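Local coordinates for beta-lactamase (Burkholderia cenocepacia, PDB 5E2G), which probably hydrolyses beta-lactams to substituted beta-amino acids, as a member of the class C beta-lactamase family that is also described as a D-alanine carboxypeptidase, at residues Leu171-Leu176 / His184-Val189; Asp4-Thr9 / Lys35-Asp40; Gln95-Gly100 / Ala135-Tyr140; Gln199-Asp204 / Leu337-Val342. All blocks are in the same frame, centred on the assembly; numbering follows the deposited sequence.

Interaction 1: Leu171-Leu176 / His184-Val189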
loop_
_atom_site.group_PDB
_atom_site.type_symbol
_atom_site.label_atom_id
_atom_site.label_comp_id
_atom_site.label_asym_id
_atom_site.label_seq_id
_atom_site.Cartn_x
_atom_site.Cartn_y
_atom_site.Cartn_z
ATOM N N LEU A 171 -4.295 -14.200 -9.179
ATOM C CA LEU A 171 -4.514 -12.937 -9.877
ATOM C C LEU A 171 -3.366 -11.964 -9.652
ATOM O O LEU A 171 -3.030 -11.181 -10.540
ATOM C CB LEU A 171 -5.822 -12.305 -9.415
ATOM C CG LEU A 171 -7.132 -12.893 -9.938
ATOM C CD1 LEU A 171 -8.307 -12.390 -9.121
ATOM C CD2 LEU A 171 -7.299 -12.548 -11.407
HETATM N N MSE A 172 -2.755 -11.995 -8.479
HETATM C CA MSE A 172 -1.671 -11.079 -8.184
HETATM C C MSE A 172 -0.374 -11.508 -8.881
HETATM O O MSE A 172 0.306 -10.692 -9.499
HETATM C CB MSE A 172 -1.472 -10.990 -6.677
HETATM C CG MSE A 172 -2.690 -10.472 -5.941
HETATM SE SE MSE A 172 -3.069 -8.571 -6.230
HETATM C CE MSE A 172 -1.947 -7.846 -4.815
ATOM N N GLU A 173 -0.044 -12.795 -8.795
ATOM C CA GLU A 173 1.242 -13.273 -9.288
ATOM C C GLU A 173 1.243 -13.614 -10.778
ATOM O O GLU A 173 2.291 -13.500 -11.425
ATOM C CB GLU A 173 1.680 -14.484 -8.452
ATOM C CG GLU A 173 1.728 -14.153 -6.947
ATOM C CD GLU A 173 2.322 -15.253 -6.072
ATOM O OE1 GLU A 173 2.297 -16.441 -6.467
ATOM O OE2 GLU A 173 2.821 -14.922 -4.979
ATOM N N GLN A 174 0.109 -14.008 -11.349
ATOM C CA GLN A 174 0.062 -14.367 -12.760
ATOM C C GLN A 174 -0.558 -13.286 -13.632
ATOM O O GLN A 174 -0.564 -13.430 -14.859
ATOM C CB GLN A 174 -0.709 -15.680 -12.956
ATOM C CG GLN A 174 -0.250 -16.823 -12.069
ATOM C CD GLN A 174 1.222 -17.153 -12.244
ATOM O OE1 GLN A 174 1.777 -17.029 -13.338
ATOM N NE2 GLN A 174 1.864 -17.571 -11.160
ATOM N N ARG A 175 -1.085 -12.218 -13.033
ATOM C CA ARG A 175 -1.759 -11.169 -13.784
ATOM C C ARG A 175 -1.142 -9.821 -13.463
ATOM O O ARG A 175 -0.457 -9.242 -14.304
ATOM C CB ARG A 175 -3.251 -11.164 -13.457
ATOM C CG ARG A 175 -4.161 -10.587 -14.519
ATOM C CD ARG A 175 -5.640 -10.433 -14.044
ATOM N NE ARG A 175 -6.398 -9.418 -14.781
ATOM C CZ ARG A 175 -6.820 -9.542 -16.037
ATOM N NH1 ARG A 175 -6.552 -10.643 -16.729
ATOM N NH2 ARG A 175 -7.498 -8.553 -16.606
ATOM N N LEU A 176 -1.362 -9.313 -12.248
ATOM C CA LEU A 176 -0.982 -7.934 -11.946
ATOM C C LEU A 176 0.531 -7.743 -11.973
ATOM O O LEU A 176 1.042 -6.888 -12.704
ATOM C CB LEU A 176 -1.552 -7.508 -10.591
ATOM C CG LEU A 176 -1.223 -6.060 -10.208
ATOM C CD1 LEU A 176 -1.860 -5.098 -11.190
ATOM C CD2 LEU A 176 -1.634 -5.710 -8.788
ATOM N N HIS A 184 10.013 -9.838 -8.788
ATOM C CA HIS A 184 10.458 -10.275 -7.467
ATOM C C HIS A 184 9.469 -9.818 -6.408
ATOM O O HIS A 184 9.820 -9.277 -5.357
ATOM C CB HIS A 184 11.876 -9.796 -7.209
ATOM C CG HIS A 184 12.899 -10.583 -7.965
ATOM N ND1 HIS A 184 13.297 -11.844 -7.575
ATOM C CD2 HIS A 184 13.566 -10.314 -9.112
ATOM C CE1 HIS A 184 14.181 -12.311 -8.440
ATOM N NE2 HIS A 184 14.361 -11.402 -9.381
ATOM N N THR A 185 8.196 -10.072 -6.694
ATOM C CA THR A 185 7.077 -9.649 -5.870
ATOM C C THR A 185 6.168 -10.851 -5.672
ATOM O O THR A 185 5.811 -11.522 -6.644
ATOM C CB THR A 185 6.313 -8.493 -6.531
ATOM O OG1 THR A 185 7.204 -7.397 -6.753
ATOM C CG2 THR A 185 5.171 -8.033 -5.651
ATOM N N TYR A 186 5.806 -11.133 -4.420
ATOM C CA TYR A 186 5.094 -12.362 -4.097
ATOM C C TYR A 186 4.004 -12.120 -3.068
ATOM O O TYR A 186 4.168 -11.315 -2.150
ATOM C CB TYR A 186 6.052 -13.433 -3.555
ATOM C CG TYR A 186 7.278 -13.601 -4.411
ATOM C CD1 TYR A 186 7.208 -14.263 -5.633
ATOM C CD2 TYR A 186 8.500 -13.080 -4.012
ATOM C CE1 TYR A 186 8.326 -14.412 -6.430
ATOM C CE2 TYR A 186 9.625 -13.229 -4.798
ATOM C CZ TYR A 186 9.531 -13.891 -6.009
ATOM O OH TYR A 186 10.648 -14.031 -6.796
ATOM N N ILE A 187 2.890 -12.830 -3.230
ATOM C CA ILE A 187 2.014 -13.096 -2.097
ATOM C C ILE A 187 2.531 -14.295 -1.319
ATOM O O ILE A 187 2.648 -14.263 -0.089
ATOM C CB ILE A 187 0.567 -13.316 -2.579
ATOM C CG1 ILE A 187 0.020 -12.057 -3.253
ATOM C CG2 ILE A 187 -0.325 -13.741 -1.429
ATOM C CD1 ILE A 187 -0.018 -10.849 -2.350
ATOM N N ASN A 188 2.863 -15.366 -2.037
ATOM C CA ASN A 188 3.486 -16.565 -1.486
ATOM C C ASN A 188 4.920 -16.618 -1.999
ATOM O O ASN A 188 5.145 -16.764 -3.203
ATOM C CB ASN A 188 2.705 -17.810 -1.893
ATOM C CG ASN A 188 1.270 -17.761 -1.435
ATOM O OD1 ASN A 188 0.342 -17.774 -2.247
ATOM N ND2 ASN A 188 1.072 -17.686 -0.124
ATOM N N VAL A 189 5.879 -16.483 -1.096
ATOM C CA VAL A 189 7.286 -16.473 -1.508
ATOM C C VAL A 189 7.713 -17.894 -1.867
ATOM O O VAL A 189 7.523 -18.817 -1.054
ATOM C CB VAL A 189 8.164 -15.897 -0.399
ATOM C CG1 VAL A 189 9.631 -15.934 -0.813
ATOM C CG2 VAL A 189 7.739 -14.467 -0.072
HETATM O O HOH W 1 0.474 -18.568 -5.077
HETATM O O HOH W 2 4.029 -17.933 -5.095
#
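Glu173 reaches from helix 168-180 to the loop that follows it and accepts two backbone N-H groups in succession. Both bonds end on OE2: Ile187 N lies 2.7 Å from Glu173 OE2 with a bent N-H...O angle of 133°, and Asn188 N lies 3.0 Å from the same OE2 with a straighter angle of 161°. Ile187 N uses the anti lone pair, whereas Asn188 N arrives on the syn side, out of the carboxylate plane. An extended chain beyond CG (chi2 -173°) carries the carboxylate this far, and the length of glutamate suits this reach from helix to loop. Gathering two donors on one oxygen would be expected to favour the charged form.

Water bonds serve the other oxygen. One water joins Glu173 OE1 to Asn188 OD1, and a second joins OE1 to the carbonyl O of Asn188, both donating to the carboxylate.

Apolar contact lies on the inner side, where Met172 (built as selenomethionine) sets its CB 3.9 Å from Ile187 CG1. Ile187, branched and buried, also packs on Ala169, while the bent chain of Met172 continues to Leu67 of helix 64-77.

A helix glutamate accepting two consecutive loop N-H groups, with the Met172-Ile187 contact beside it, thus packs helix 168-180 and its following loop together, in the helical layer of the beta-lactamase fold that meets helix 64-77.

Interaction 2: Asp4-Thr9 / Lys35-Asp40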
loop_
_atom_site.group_PDB
_atom_site.type_symbol
_atom_site.label_atom_id
_atom_site.label_comp_id
_atom_site.label_asym_id
_atom_site.label_seq_id
_atom_site.Cartn_x
_atom_site.Cartn_y
_atom_site.Cartn_z
ATOM N N ASP A 4 26.055 9.693 -7.485
ATOM C CA ASP A 4 26.855 10.063 -6.324
ATOM C C ASP A 4 26.136 11.103 -5.476
ATOM O O ASP A 4 25.890 10.890 -4.283
ATOM C CB ASP A 4 28.216 10.593 -6.774
ATOM C CG ASP A 4 29.117 9.508 -7.298
ATOM O OD1 ASP A 4 28.595 8.460 -7.732
ATOM O OD2 ASP A 4 30.348 9.704 -7.276
ATOM N N ASP A 5 25.803 12.248 -6.080
ATOM C CA ASP A 5 25.066 13.277 -5.357
ATOM C C ASP A 5 23.748 12.735 -4.829
ATOM O O ASP A 5 23.358 13.019 -3.690
ATOM C CB ASP A 5 24.813 14.479 -6.266
ATOM C CG ASP A 5 26.077 15.228 -6.591
ATOM O OD1 ASP A 5 26.483 16.077 -5.768
ATOM O OD2 ASP A 5 26.663 14.963 -7.662
ATOM N N LEU A 6 23.055 11.943 -5.648
ATOM C CA LEU A 6 21.778 11.392 -5.226
ATOM C C LEU A 6 21.946 10.461 -4.035
ATOM O O LEU A 6 21.192 10.548 -3.060
ATOM C CB LEU A 6 21.120 10.671 -6.395
ATOM C CG LEU A 6 19.754 10.078 -6.076
ATOM C CD1 LEU A 6 18.873 11.107 -5.378
ATOM C CD2 LEU A 6 19.108 9.578 -7.353
ATOM N N ARG A 7 22.940 9.574 -4.082
ATOM C CA ARG A 7 23.129 8.657 -2.967
ATOM C C ARG A 7 23.497 9.416 -1.700
ATOM O O ARG A 7 23.007 9.087 -0.613
ATOM C CB ARG A 7 24.191 7.602 -3.296
ATOM C CG ARG A 7 24.027 6.335 -2.460
ATOM C CD ARG A 7 25.208 5.368 -2.520
ATOM N NE ARG A 7 25.262 4.555 -1.300
ATOM C CZ ARG A 7 24.709 3.351 -1.159
ATOM N NH1 ARG A 7 24.807 2.703 -0.002
ATOM N NH2 ARG A 7 24.074 2.786 -2.179
ATOM N N ASP A 8 24.341 10.445 -1.822
ATOM C CA ASP A 8 24.693 11.244 -0.654
ATOM C C ASP A 8 23.458 11.879 -0.042
ATOM O O ASP A 8 23.310 11.907 1.184
ATOM C CB ASP A 8 25.706 12.325 -1.025
ATOM C CG ASP A 8 26.970 11.759 -1.632
ATOM O OD1 ASP A 8 27.174 10.524 -1.555
ATOM O OD2 ASP A 8 27.762 12.552 -2.189
ATOM N N THR A 9 22.559 12.391 -0.884
ATOM C CA THR A 9 21.331 12.997 -0.381
ATOM C C THR A 9 20.514 11.991 0.420
ATOM O O THR A 9 20.013 12.305 1.507
ATOM C CB THR A 9 20.502 13.551 -1.539
ATOM O OG1 THR A 9 21.281 14.492 -2.286
ATOM C CG2 THR A 9 19.256 14.233 -1.009
ATOM N N LYS A 35 14.103 8.684 -13.970
ATOM C CA LYS A 35 15.182 7.713 -13.856
ATOM C C LYS A 35 15.083 6.982 -12.524
ATOM O O LYS A 35 15.042 7.625 -11.475
ATOM C CB LYS A 35 16.538 8.400 -13.970
ATOM C CG LYS A 35 17.056 8.532 -15.394
ATOM C CD LYS A 35 17.633 7.205 -15.881
ATOM C CE LYS A 35 17.716 7.128 -17.410
ATOM N NZ LYS A 35 18.545 8.206 -18.030
ATOM N N PRO A 36 15.045 5.656 -12.523
ATOM C CA PRO A 36 15.038 4.912 -11.260
ATOM C C PRO A 36 16.435 4.678 -10.709
ATOM O O PRO A 36 17.410 4.557 -11.449
ATOM C CB PRO A 36 14.380 3.587 -11.650
ATOM C CG PRO A 36 14.745 3.416 -13.076
ATOM C CD PRO A 36 14.756 4.789 -13.677
ATOM N N TYR A 37 16.514 4.611 -9.381
ATOM C CA TYR A 37 17.737 4.287 -8.654
ATOM C C TYR A 37 17.352 3.506 -7.411
ATOM O O TYR A 37 16.330 3.798 -6.788
ATOM C CB TYR A 37 18.519 5.534 -8.213
ATOM C CG TYR A 37 18.897 6.489 -9.319
ATOM C CD1 TYR A 37 20.141 6.413 -9.929
ATOM C CD2 TYR A 37 18.012 7.468 -9.749
ATOM C CE1 TYR A 37 20.492 7.281 -10.940
ATOM C CE2 TYR A 37 18.354 8.340 -10.756
ATOM C CZ TYR A 37 19.595 8.242 -11.348
ATOM O OH TYR A 37 19.945 9.109 -12.357
ATOM N N VAL A 38 18.169 2.529 -7.040
ATOM C CA VAL A 38 17.967 1.802 -5.795
ATOM C C VAL A 38 19.264 1.831 -5.007
ATOM O O VAL A 38 20.328 1.510 -5.543
ATOM C CB VAL A 38 17.498 0.354 -6.023
ATOM C CG1 VAL A 38 17.415 -0.386 -4.693
ATOM C CG2 VAL A 38 16.145 0.352 -6.716
ATOM N N PHE A 39 19.169 2.222 -3.740
ATOM C CA PHE A 39 20.313 2.351 -2.848
ATOM C C PHE A 39 20.100 1.438 -1.651
ATOM O O PHE A 39 19.131 1.614 -0.903
ATOM C CB PHE A 39 20.482 3.802 -2.398
ATOM C CG PHE A 39 20.573 4.777 -3.534
ATOM C CD1 PHE A 39 21.664 4.759 -4.392
ATOM C CD2 PHE A 39 19.569 5.700 -3.752
ATOM C CE1 PHE A 39 21.754 5.646 -5.439
ATOM C CE2 PHE A 39 19.654 6.593 -4.795
ATOM C CZ PHE A 39 20.748 6.564 -5.643
ATOM N N ASP A 40 20.997 0.469 -1.470
ATOM C CA ASP A 40 20.868 -0.524 -0.413
ATOM C C ASP A 40 21.760 -0.157 0.764
ATOM O O ASP A 40 22.858 0.377 0.582
ATOM C CB ASP A 40 21.221 -1.926 -0.925
ATOM C CG ASP A 40 20.183 -2.479 -1.909
ATOM O OD1 ASP A 40 18.983 -2.152 -1.778
ATOM O OD2 ASP A 40 20.572 -3.240 -2.820
HETATM O O HOH W 3 23.356 -0.071 -3.066
#
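Arg7 runs alongside Phe39, the two side chains sliding past each other in opposite directions. Its CB lies 3.8 Å from Phe39 CE1, and its CG comes closest, 3.4 Å from Phe39 CD1. Arg7 CD is still 4.1 Å from Phe39 CD1, and the guanidinium, standing nearly upright to the ring plane, brings NH2 to 3.7 Å from Phe39 CB. At the tip NH1 donates to the carbonyl O of Asp40 over 3.1 Å, with an N-H...O angle of 157°, while NH2 shares a water with Asp40 N. Arginine, with its aliphatic middle and charged end, suits a chain that must pass an aromatic ring and end at a backbone carbonyl. Here the N-terminal helix 3-21 packs on strand 35-42, an edge strand of the large antiparallel sheet, with the short segment axes 9.8 Å apart and crossing at -51°; helix 226-235 meets Pro36 and Val38 on the other face. Leu6 CD2 makes a CH-pi contact over the face of the Tyr37 ring, 3.7 Å from its centroid. Leu6 CG touches Phe39 CZ.

Interaction 3: Gln95-Gly100 / Ala135-Tyr140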
loop_
_atom_site.group_PDB
_atom_site.type_symbol
_atom_site.label_atom_id
_atom_site.label_comp_id
_atom_site.label_asym_id
_atom_site.label_seq_id
_atom_site.Cartn_x
_atom_site.Cartn_y
_atom_site.Cartn_z
ATOM N N GLN A 95 -26.891 -10.923 1.834
ATOM C CA GLN A 95 -28.041 -10.113 1.465
ATOM C C GLN A 95 -29.033 -10.097 2.617
ATOM O O GLN A 95 -29.450 -11.152 3.106
ATOM C CB GLN A 95 -28.691 -10.661 0.200
ATOM C CG GLN A 95 -27.764 -10.678 -0.996
ATOM C CD GLN A 95 -28.343 -11.437 -2.165
ATOM O OE1 GLN A 95 -29.488 -11.883 -2.121
ATOM N NE2 GLN A 95 -27.553 -11.592 -3.220
ATOM N N GLY A 96 -29.391 -8.895 3.062
ATOM C CA GLY A 96 -30.160 -8.706 4.272
ATOM C C GLY A 96 -29.328 -8.397 5.498
ATOM O O GLY A 96 -29.893 -8.036 6.539
ATOM N N LYS A 97 -28.046 -8.522 5.409
ATOM C CA LYS A 97 -27.179 -8.248 6.531
ATOM C C LYS A 97 -26.470 -6.915 6.341
ATOM O O LYS A 97 -26.199 -6.508 5.204
ATOM C CB LYS A 97 -26.144 -9.358 6.694
ATOM C CG LYS A 97 -26.512 -10.385 7.738
ATOM C CD LYS A 97 -27.866 -11.012 7.482
ATOM C CE LYS A 97 -28.914 -10.525 8.484
ATOM N NZ LYS A 97 -28.407 -10.481 9.887
ATOM N N PRO A 98 -26.192 -6.226 7.459
ATOM C CA PRO A 98 -25.536 -4.906 7.377
ATOM C C PRO A 98 -24.326 -4.857 6.457
ATOM O O PRO A 98 -24.101 -3.831 5.804
ATOM C CB PRO A 98 -25.157 -4.637 8.838
ATOM C CG PRO A 98 -26.258 -5.294 9.610
ATOM C CD PRO A 98 -26.636 -6.531 8.834
ATOM N N PHE A 99 -23.548 -5.935 6.374
ATOM C CA PHE A 99 -22.392 -5.958 5.491
ATOM C C PHE A 99 -22.772 -6.177 4.034
ATOM O O PHE A 99 -21.997 -5.802 3.145
ATOM C CB PHE A 99 -21.404 -7.044 5.932
ATOM C CG PHE A 99 -20.040 -6.896 5.320
ATOM C CD1 PHE A 99 -19.116 -6.013 5.865
ATOM C CD2 PHE A 99 -19.687 -7.619 4.188
ATOM C CE1 PHE A 99 -17.856 -5.856 5.300
ATOM C CE2 PHE A 99 -18.430 -7.468 3.610
ATOM C CZ PHE A 99 -17.512 -6.586 4.172
ATOM N N GLY A 100 -23.938 -6.768 3.766
ATOM C CA GLY A 100 -24.345 -7.023 2.394
ATOM C C GLY A 100 -24.518 -5.772 1.556
ATOM O O GLY A 100 -24.500 -5.856 0.323
ATOM N N ALA A 135 -22.805 -11.553 11.367
ATOM C CA ALA A 135 -23.081 -10.956 12.668
ATOM C C ALA A 135 -22.532 -9.543 12.804
ATOM O O ALA A 135 -22.792 -8.889 13.819
ATOM C CB ALA A 135 -22.508 -11.831 13.775
ATOM N N TRP A 136 -21.785 -9.066 11.813
ATOM C CA TRP A 136 -21.151 -7.762 11.899
ATOM C C TRP A 136 -22.189 -6.651 11.935
ATOM O O TRP A 136 -23.053 -6.565 11.058
ATOM C CB TRP A 136 -20.224 -7.567 10.713
ATOM C CG TRP A 136 -19.648 -6.202 10.626
ATOM C CD1 TRP A 136 -18.580 -5.722 11.319
ATOM C CD2 TRP A 136 -20.097 -5.133 9.787
ATOM N NE1 TRP A 136 -18.334 -4.418 10.964
ATOM C CE2 TRP A 136 -19.248 -4.036 10.020
ATOM C CE3 TRP A 136 -21.132 -4.999 8.861
ATOM C CZ2 TRP A 136 -19.403 -2.822 9.357
ATOM C CZ3 TRP A 136 -21.283 -3.793 8.205
ATOM C CH2 TRP A 136 -20.421 -2.722 8.453
ATOM N N ARG A 137 -22.097 -5.791 12.946
ATOM C CA ARG A 137 -22.985 -4.644 13.074
ATOM C C ARG A 137 -22.147 -3.371 13.073
ATOM O O ARG A 137 -21.271 -3.215 13.940
ATOM C CB ARG A 137 -23.831 -4.746 14.347
ATOM C CG ARG A 137 -24.735 -5.965 14.379
ATOM C CD ARG A 137 -25.710 -5.934 13.220
ATOM N NE ARG A 137 -26.600 -7.095 13.192
ATOM C CZ ARG A 137 -26.428 -8.167 12.418
ATOM N NH1 ARG A 137 -25.390 -8.247 11.593
ATOM N NH2 ARG A 137 -27.302 -9.166 12.469
ATOM N N PRO A 138 -22.367 -2.451 12.143
ATOM C CA PRO A 138 -21.484 -1.286 12.022
ATOM C C PRO A 138 -21.707 -0.262 13.122
ATOM O O PRO A 138 -22.778 -0.165 13.718
ATOM C CB PRO A 138 -21.864 -0.703 10.660
ATOM C CG PRO A 138 -23.294 -1.089 10.489
ATOM C CD PRO A 138 -23.443 -2.438 11.139
ATOM N N ALA A 139 -20.659 0.519 13.380
ATOM C CA ALA A 139 -20.781 1.653 14.286
ATOM C C ALA A 139 -21.361 2.872 13.585
ATOM O O ALA A 139 -22.020 3.701 14.225
ATOM C CB ALA A 139 -19.418 1.995 14.884
ATOM N N TYR A 140 -21.136 2.990 12.281
ATOM C CA TYR A 140 -21.557 4.140 11.505
ATOM C C TYR A 140 -22.209 3.665 10.214
ATOM O O TYR A 140 -21.965 2.551 9.751
ATOM C CB TYR A 140 -20.364 5.054 11.177
ATOM C CG TYR A 140 -19.688 5.659 12.379
ATOM C CD1 TYR A 140 -20.234 6.757 13.016
ATOM C CD2 TYR A 140 -18.504 5.136 12.876
ATOM C CE1 TYR A 140 -19.628 7.334 14.116
ATOM C CE2 TYR A 140 -17.885 5.703 13.985
ATOM C CZ TYR A 140 -18.457 6.805 14.598
ATOM O OH TYR A 140 -17.866 7.398 15.694
HETATM O O HOH W 4 -23.922 -7.866 8.627
#
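Pro98 is the bump of the 95-100 loop, and it fits into a hollow lined by Trp136, Arg137 and Pro138. Its CB reaches 3.6 Å from Pro138 CD and as close to the Trp136 carbonyl O. On another flank CD lies over one face of the Arg137 guanidinium, 3.5 Å from NH1. A compact proline ring suits this slot, since its CB, CG and CD present apolar surface to Pro138, the Trp136 carbonyl and the Arg137 guanidinium.

Trp136 forms the second surface. Its indole is gripped from several directions: Pro138 N sits over the middle of one face, Phe99 CD1 over the opposite face nearer the rim, and the backbone of Pro98 and Phe99 abuts the edge. Phe99 meets it in a T-shaped (edge-to-face) stack, the phenyl edge toward the six-membered ring, with centroids 5.4 Å apart and planes at 88°. Placing CG anti to the backbone N (chi1 -164°) turns the phenyl toward the indole, and Phe99 CB also touches Trp136 CE3 at 3.6 Å.

Arg137 folds back, its NH1 donating to Trp136 O and to Asp134 O, which holds the guanidinium over Pro98. Lys97 NZ comes within 3.1 Å of Arg137 NH2, a close approach of like charges; Lys97 also touches Asp134. A water bridges Phe99 N and Trp136 O.

This is plain packing of two loops through a T-shaped aromatic pair and a proline contact, in the helical part of the beta-lactamase fold.

Interaction 4: Gln199-Asp204 / Leu337-Val342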
loop_
_atom_site.group_PDB
_atom_site.type_symbol
_atom_site.label_atom_id
_atom_site.label_comp_id
_atom_site.label_asym_id
_atom_site.label_seq_id
_atom_site.Cartn_x
_atom_site.Cartn_y
_atom_site.Cartn_z
ATOM N N GLN A 199 14.955 -10.635 7.277
ATOM C CA GLN A 199 14.387 -10.880 8.594
ATOM C C GLN A 199 13.894 -9.564 9.181
ATOM O O GLN A 199 14.625 -8.570 9.189
ATOM C CB GLN A 199 15.412 -11.527 9.527
ATOM C CG GLN A 199 14.941 -11.665 10.976
ATOM C CD GLN A 199 13.972 -12.819 11.199
ATOM O OE1 GLN A 199 12.847 -12.617 11.655
ATOM N NE2 GLN A 199 14.418 -14.038 10.901
ATOM N N GLY A 200 12.653 -9.558 9.649
ATOM C CA GLY A 200 12.144 -8.409 10.361
ATOM C C GLY A 200 12.554 -8.421 11.815
ATOM O O GLY A 200 12.963 -9.442 12.366
ATOM N N TYR A 201 12.463 -7.253 12.444
ATOM C CA TYR A 201 12.854 -7.113 13.836
ATOM C C TYR A 201 11.887 -6.187 14.543
ATOM O O TYR A 201 11.628 -5.074 14.076
ATOM C CB TYR A 201 14.289 -6.598 13.943
ATOM C CG TYR A 201 15.267 -7.617 13.418
ATOM C CD1 TYR A 201 15.765 -7.537 12.123
ATOM C CD2 TYR A 201 15.658 -8.691 14.205
ATOM C CE1 TYR A 201 16.645 -8.489 11.635
ATOM C CE2 TYR A 201 16.536 -9.644 13.730
ATOM C CZ TYR A 201 17.027 -9.543 12.446
ATOM O OH TYR A 201 17.899 -10.500 11.977
ATOM N N THR A 202 11.345 -6.661 15.659
ATOM C CA THR A 202 10.414 -5.868 16.438
ATOM C C THR A 202 11.134 -4.665 17.036
ATOM O O THR A 202 12.345 -4.493 16.889
ATOM C CB THR A 202 9.779 -6.727 17.525
ATOM O OG1 THR A 202 10.803 -7.206 18.401
ATOM C CG2 THR A 202 9.093 -7.917 16.906
ATOM N N LYS A 203 10.368 -3.806 17.715
ATOM C CA LYS A 203 10.962 -2.637 18.357
ATOM C C LYS A 203 11.960 -3.029 19.440
ATOM O O LYS A 203 12.852 -2.239 19.767
ATOM C CB LYS A 203 9.872 -1.747 18.950
ATOM C CG LYS A 203 8.773 -1.354 17.988
ATOM C CD LYS A 203 7.710 -0.525 18.698
ATOM C CE LYS A 203 6.804 0.204 17.721
ATOM N NZ LYS A 203 6.047 -0.734 16.844
ATOM N N ASP A 204 11.823 -4.228 20.007
ATOM C CA ASP A 204 12.796 -4.720 20.973
ATOM C C ASP A 204 14.082 -5.175 20.309
ATOM O O ASP A 204 15.150 -5.117 20.928
ATOM C CB ASP A 204 12.222 -5.892 21.767
ATOM C CG ASP A 204 11.081 -5.488 22.662
ATOM O OD1 ASP A 204 10.510 -4.396 22.436
ATOM O OD2 ASP A 204 10.745 -6.269 23.582
ATOM N N LEU A 337 12.064 0.940 2.322
ATOM C CA LEU A 337 11.815 -0.362 2.922
ATOM C C LEU A 337 12.846 -0.599 4.008
ATOM O O LEU A 337 14.043 -0.450 3.766
ATOM C CB LEU A 337 11.882 -1.489 1.888
ATOM C CG LEU A 337 11.256 -1.233 0.521
ATOM C CD1 LEU A 337 11.419 -2.450 -0.351
ATOM C CD2 LEU A 337 9.810 -0.905 0.670
ATOM N N ALA A 338 12.382 -0.974 5.194
ATOM C CA ALA A 338 13.265 -1.203 6.325
ATOM C C ALA A 338 12.821 -2.460 7.051
ATOM O O ALA A 338 11.623 -2.677 7.245
ATOM C CB ALA A 338 13.264 -0.010 7.286
ATOM N N ASN A 339 13.787 -3.292 7.442
ATOM C CA ASN A 339 13.453 -4.477 8.230
ATOM C C ASN A 339 13.523 -4.197 9.723
ATOM O O ASN A 339 14.029 -5.001 10.507
ATOM C CB ASN A 339 14.339 -5.658 7.835
ATOM C CG ASN A 339 15.793 -5.435 8.150
ATOM O OD1 ASN A 339 16.225 -4.302 8.349
ATOM N ND2 ASN A 339 16.567 -6.516 8.192
ATOM N N GLY A 340 13.005 -3.045 10.133
ATOM C CA GLY A 340 12.848 -2.704 11.531
ATOM C C GLY A 340 11.733 -1.691 11.647
ATOM O O GLY A 340 11.128 -1.287 10.654
ATOM N N ASN A 341 11.474 -1.273 12.880
ATOM C CA ASN A 341 10.364 -0.374 13.188
ATOM C C ASN A 341 10.841 1.071 13.105
ATOM O O ASN A 341 11.697 1.494 13.888
ATOM C CB ASN A 341 9.791 -0.686 14.570
ATOM C CG ASN A 341 8.850 -1.883 14.562
ATOM O OD1 ASN A 341 7.672 -1.759 14.901
ATOM N ND2 ASN A 341 9.364 -3.044 14.171
ATOM N N VAL A 342 10.298 1.818 12.150
ATOM C CA VAL A 342 10.619 3.226 11.953
ATOM C C VAL A 342 9.340 4.019 12.154
ATOM O O VAL A 342 8.324 3.706 11.525
ATOM C CB VAL A 342 11.204 3.509 10.557
ATOM C CG1 VAL A 342 11.525 4.995 10.411
ATOM C CG2 VAL A 342 12.431 2.663 10.303
HETATM O O HOH W 5 12.987 -2.075 15.199
#
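The Tyr201 ring is met at its edge, in plane, by the carbonyl O of Asn339, 3.5 Å from CD1. The Asn339 amide lies side by side with the ring and points the same way, but its plane stands 83° from that of the phenol. Asn339 holds CG between its backbone N and carbonyl carbon (chi1 65°), which directs ND2 to the Gln199 carbonyl O at 3.0 Å, a weak bond. The other ends of both groups are held elsewhere: Asn339 OD1 accepts from Gly25 N, and Tyr201 OH is bonded to Lys46 N.

Further along, the Asn341 amide is used on both sides. ND2 donates weakly to Tyr201 O at 3.0 Å and also to Gly318 O, while OD1 accepts from Lys203 NZ at 2.7 Å. Lys203 crosses Asn341 at about a right angle, its CG 3.3 Å from OD1, and a bend at the last torsion (chi4 62°) turns NZ back onto that oxygen. A water spans Thr202 O and Asn341 N.

Asparagine suits both places because one amide can donate and accept at once. The touching parts of the two segments run nearly in the same direction, yet they are joined chiefly through asparagine amides and water, and the lysine ammonium would polarise the Asn341 carbonyl.

How the interactions relate
Interactions 2 and 4 both reach the large antiparallel sheet, interaction 2 through strand 35-42 and interaction 4 through the chain just after strand 332-338, and their nearest atoms are about 7 Å apart. Interaction 1 lies outside the sheet, about 9 Å from interaction 4 at nearest atoms, with helix 168-180 and strand 200-201 consecutive in the chain. Interaction 3 is remote, its centre about 49 Å from that of interaction 2, on opposite sides of the chain's centre. The likely active site has an SxxK pattern, Ser62 and Lys65, at the start of helix 64-77; interaction 1 touches the same helix through Met172 on Leu67, and interaction 4 bonds to Gly318, shortly after the strand bearing Lys313 of that probable site.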